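Local coordinates for protein flavin-dependent monooxygenase, oxygenase subunit HsaA (Rhodococcus sp., PDB 2RFQ) that hydroxylates the steroid catabolite 3-HSA to the catechol 3,4-DHSA with reduced FMN and oxygen, as the oxygenase component of a two-part monooxygenase in cholesterol breakdown, at residues A[92-95]-A[96-100]; A[276-279]-A[280-284]. One frame throughout, in Å; residues are numbered along the deposited sequence.

Both interactions are local, between side chains and backbone groups a turn apart, but they lie at contrasting places in the fold: interaction 1 at the end of helix 80-96, interaction 2 at the start of helix 277-309. They share no element, sit on opposite sides of the chain's centre, and their centres are 45 Å apart. Interaction 1 is wholly buried within its own subunit, and it puts aromatic side chains beside strands of the mixed sheet. Interaction 2 is partly buried, with regular i to i+4 bonds, an aspartate cap, and side chains directed to three other subunits of the tetramer. One therefore belongs to the subunit interior, the other to assembly.

Interaction 1 of 2, residues A[92-95]-A[96-100]; sequences HNWH and LALFS
Leu96 N donates to His92 O at 2.9 Å in a fairly straight bond (N-H...O 158°), one regular helical turn. The next donors reach back only three residues. Ala97 N makes a weak bond to Trp94 O, while Leu98 N reaches His95 O at 3.0 Å with a good angle at the hydrogen. The bonding shifts from i to i+4 toward i to i+3 here, and a type I turn spans Leu96 to Phe99, closed by Phe99 N on Leu96 O.

His95 O also lies at the edge of the Phe99 ring, near its plane, 3.5 Å from CD2. The same phenyl group presents CE2 over one face of the His95 imidazole, offset toward the rim and 3.7 Å from NE2. With planes at 59° the two rings form an oblique pair. His95 has CG anti to its backbone N (chi1 -169°), which carries the imidazole alongside the chain toward Phe99; its ND1 is hydrogen-bonded to Tyr120 OH, which limits the turning of the ring.

Trp94 meets Leu98 through the far end of its six-membered ring: CZ3 is 3.5 Å from Leu98 CD1, and CH2 is close to the same methyl. The indole NE1 is satisfied by Val228 O, and Met213 of helix 210-214 packs against Trp94, His95 and Leu98.

Phe99 and His95 touch strand 162-172, so the turn joins the helical N-terminal domain to the sheet. Tyr120 belongs to the FMN site assigned by similarity, making His95 a probable second-shell residue. The whole is a helix C-terminus running through a tight turn into Ser100, whose OG caps Ala103 N of helix 101-108, within the acyl-CoA dehydrogenase fold.

Interaction 2 of 2, residues A[276-279]-A[280-284]; sequences DPFA and KVRIA
The Arg282 guanidinium has Phe278 O and, offset toward the rim, Val281 CB over the same face; NH2 lies at the edge of the Phe278 ring, near its plane, 4.4 Å from Phe278 CB. Arg282 CG, anti to the carbonyl carbon, passes 3.2 Å from Phe278 O; bends at chi2 and chi3 then fold the guanidinium back. The same oxygen accepts a hydrogen bond from Arg282 N at 3.0 Å (161°). NE forms a salt bridge with Glu285, and NH2 a long, weak ion pair with Glu374 of the fourth subunit.

Asp276 is the N-cap of helix 277-309: OD2 accepts Ala279 N at 3.2 Å, from well above the carboxylate plane. Val281 N to Pro277 O (2.9 Å) and Ile283 N to Ala279 O continue the helix; Lys280 N to Asp276 O is weak. Lys280 runs extended beyond CG, which passes 3.5 Å from Asp276 O, and its NZ bonds Thr382 of the second subunit.

Phe278 meets Phe278 of the third subunit obliquely, and Pro277 and Val281 pack on Val378 of the second. Ile283 lies against Tyr253, His256 and Val257, seating the helix start between helix 233-266 of its own chain and the neighbouring subunits.

Interaction 1 of 2, residues A[92-95]-A[96-100]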
# COMPACT_ATOMS: atom_id res chain seq x y z
N HIS A 92 2.24 19.99 29.38
CA HIS A 92 1.64 21.21 29.94
C HIS A 92 2.59 21.93 30.86
O HIS A 92 2.45 23.13 31.06
CB HIS A 92 0.33 20.89 30.65
CG HIS A 92 -0.67 20.26 29.76
ND1 HIS A 92 -1.61 19.35 30.21
CD2 HIS A 92 -0.85 20.36 28.41
CE1 HIS A 92 -2.34 18.95 29.18
NE2 HIS A 92 -1.90 19.53 28.09
N ASN A 93 3.57 21.22 31.41
CA ASN A 93 4.58 21.86 32.29
C ASN A 93 5.57 22.69 31.49
O ASN A 93 6.13 23.66 31.99
CB ASN A 93 5.25 20.82 33.20
CG ASN A 93 4.28 20.26 34.25
OD1 ASN A 93 3.16 20.77 34.41
ND2 ASN A 93 4.68 19.21 34.95
N TRP A 94 5.75 22.30 30.24
CA TRP A 94 6.48 23.09 29.26
C TRP A 94 5.63 24.33 28.89
O TRP A 94 6.12 25.46 28.88
CB TRP A 94 6.77 22.23 28.01
CG TRP A 94 7.50 22.96 26.89
CD1 TRP A 94 8.86 22.97 26.67
CD2 TRP A 94 6.91 23.75 25.85
NE1 TRP A 94 9.15 23.76 25.56
CE2 TRP A 94 7.98 24.23 25.03
CE3 TRP A 94 5.60 24.10 25.51
CZ2 TRP A 94 7.77 25.04 23.92
CZ3 TRP A 94 5.39 24.93 24.38
CH2 TRP A 94 6.47 25.38 23.62
N HIS A 95 4.36 24.11 28.58
CA HIS A 95 3.48 25.22 28.18
C HIS A 95 3.38 26.27 29.29
O HIS A 95 3.49 27.48 29.03
CB HIS A 95 2.08 24.69 27.80
CG HIS A 95 1.21 25.71 27.12
ND1 HIS A 95 -0.11 25.46 26.83
CD2 HIS A 95 1.47 26.97 26.67
CE1 HIS A 95 -0.64 26.52 26.23
NE2 HIS A 95 0.30 27.44 26.10
N LEU A 96 3.22 25.83 30.54
CA LEU A 96 3.08 26.78 31.63
C LEU A 96 4.33 27.65 31.83
O LEU A 96 4.23 28.78 32.29
CB LEU A 96 2.71 26.08 32.94
CG LEU A 96 2.30 27.01 34.09
CD1 LEU A 96 1.07 27.84 33.74
CD2 LEU A 96 2.06 26.22 35.40
N ALA A 97 5.50 27.12 31.49
CA ALA A 97 6.76 27.87 31.57
C ALA A 97 6.73 29.14 30.73
O ALA A 97 7.54 30.04 30.94
CB ALA A 97 7.91 26.99 31.11
N LEU A 98 5.82 29.18 29.74
CA LEU A 98 5.71 30.31 28.83
C LEU A 98 4.74 31.36 29.34
O LEU A 98 4.80 32.52 28.91
CB LEU A 98 5.30 29.84 27.42
CG LEU A 98 6.15 28.76 26.74
CD1 LEU A 98 5.50 28.28 25.44
CD2 LEU A 98 7.53 29.30 26.46
N PHE A 99 3.86 30.98 30.28
CA PHE A 99 2.94 31.94 30.88
C PHE A 99 3.73 32.90 31.78
O PHE A 99 4.90 32.66 32.10
CB PHE A 99 1.86 31.25 31.73
CG PHE A 99 0.71 30.66 30.94
CD1 PHE A 99 -0.59 31.19 31.05
CD2 PHE A 99 0.91 29.52 30.15
CE1 PHE A 99 -1.68 30.59 30.35
CE2 PHE A 99 -0.17 28.93 29.45
CZ PHE A 99 -1.46 29.45 29.56
N SER A 100 3.06 33.97 32.20
CA SER A 100 3.67 34.93 33.12
C SER A 100 4.20 34.23 34.37
O SER A 100 3.66 33.19 34.81
CB SER A 100 2.63 35.98 33.52
OG SER A 100 1.64 35.39 34.35

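Interaction 2 of 2, residues A[276-279]-A[280-284]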
# COMPACT_ATOMS: atom_id res chain seq x y z
N ASP A 276 7.12 -20.11 8.94
CA ASP A 276 6.17 -19.22 8.26
C ASP A 276 6.93 -17.97 7.82
O ASP A 276 7.12 -17.04 8.60
CB ASP A 276 5.03 -18.85 9.22
CG ASP A 276 3.99 -17.90 8.59
OD1 ASP A 276 2.97 -17.66 9.26
OD2 ASP A 276 4.15 -17.42 7.46
N PRO A 277 7.31 -17.93 6.54
CA PRO A 277 8.12 -16.78 6.16
C PRO A 277 7.29 -15.50 6.14
O PRO A 277 7.85 -14.42 6.27
CB PRO A 277 8.61 -17.14 4.74
CG PRO A 277 7.58 -18.07 4.20
CD PRO A 277 7.06 -18.85 5.40
N PHE A 278 5.98 -15.61 5.94
CA PHE A 278 5.16 -14.39 5.92
C PHE A 278 5.09 -13.72 7.28
O PHE A 278 5.14 -12.49 7.36
CB PHE A 278 3.78 -14.67 5.34
CG PHE A 278 3.84 -15.17 3.92
CD1 PHE A 278 4.07 -14.29 2.87
CD2 PHE A 278 3.73 -16.54 3.64
CE1 PHE A 278 4.16 -14.77 1.54
CE2 PHE A 278 3.82 -17.01 2.33
CZ PHE A 278 4.03 -16.13 1.28
N ALA A 279 4.97 -14.51 8.35
CA ALA A 279 4.94 -13.93 9.69
C ALA A 279 6.28 -13.22 9.95
O ALA A 279 6.32 -12.13 10.55
CB ALA A 279 4.67 -14.98 10.75
N LYS A 280 7.37 -13.84 9.49
CA LYS A 280 8.70 -13.24 9.64
C LYS A 280 8.79 -11.93 8.89
O LYS A 280 9.32 -10.92 9.41
CB LYS A 280 9.77 -14.21 9.16
CG LYS A 280 9.86 -15.45 10.04
CD LYS A 280 10.85 -16.45 9.48
CE LYS A 280 10.98 -17.66 10.40
NZ LYS A 280 11.94 -18.64 9.79
N VAL A 281 8.25 -11.90 7.67
CA VAL A 281 8.30 -10.65 6.89
C VAL A 281 7.49 -9.53 7.57
O VAL A 281 7.91 -8.37 7.63
CB VAL A 281 7.80 -10.88 5.44
CG1 VAL A 281 7.51 -9.54 4.74
CG2 VAL A 281 8.82 -11.74 4.70
N ARG A 282 6.32 -9.86 8.11
CA ARG A 282 5.52 -8.82 8.77
C ARG A 282 6.27 -8.24 9.95
O ARG A 282 6.21 -7.04 10.19
CB ARG A 282 4.16 -9.36 9.20
CG ARG A 282 3.32 -9.93 8.04
CD ARG A 282 2.76 -8.85 7.07
NE ARG A 282 3.63 -8.52 5.93
CZ ARG A 282 3.74 -9.24 4.81
NH1 ARG A 282 4.53 -8.82 3.83
NH2 ARG A 282 3.08 -10.40 4.68
N ILE A 283 6.96 -9.10 10.71
CA ILE A 283 7.81 -8.65 11.82
C ILE A 283 8.94 -7.72 11.34
O ILE A 283 9.23 -6.70 12.00
CB ILE A 283 8.32 -9.87 12.64
CG1 ILE A 283 7.24 -10.24 13.66
CG2 ILE A 283 9.66 -9.60 13.34
CD1 ILE A 283 7.35 -11.73 14.11
N ALA A 284 9.57 -8.05 10.21
CA ALA A 284 10.63 -7.22 9.66
C ALA A 284 10.07 -5.86 9.23
O ALA A 284 10.66 -4.82 9.53
CB ALA A 284 11.32 -7.91 8.49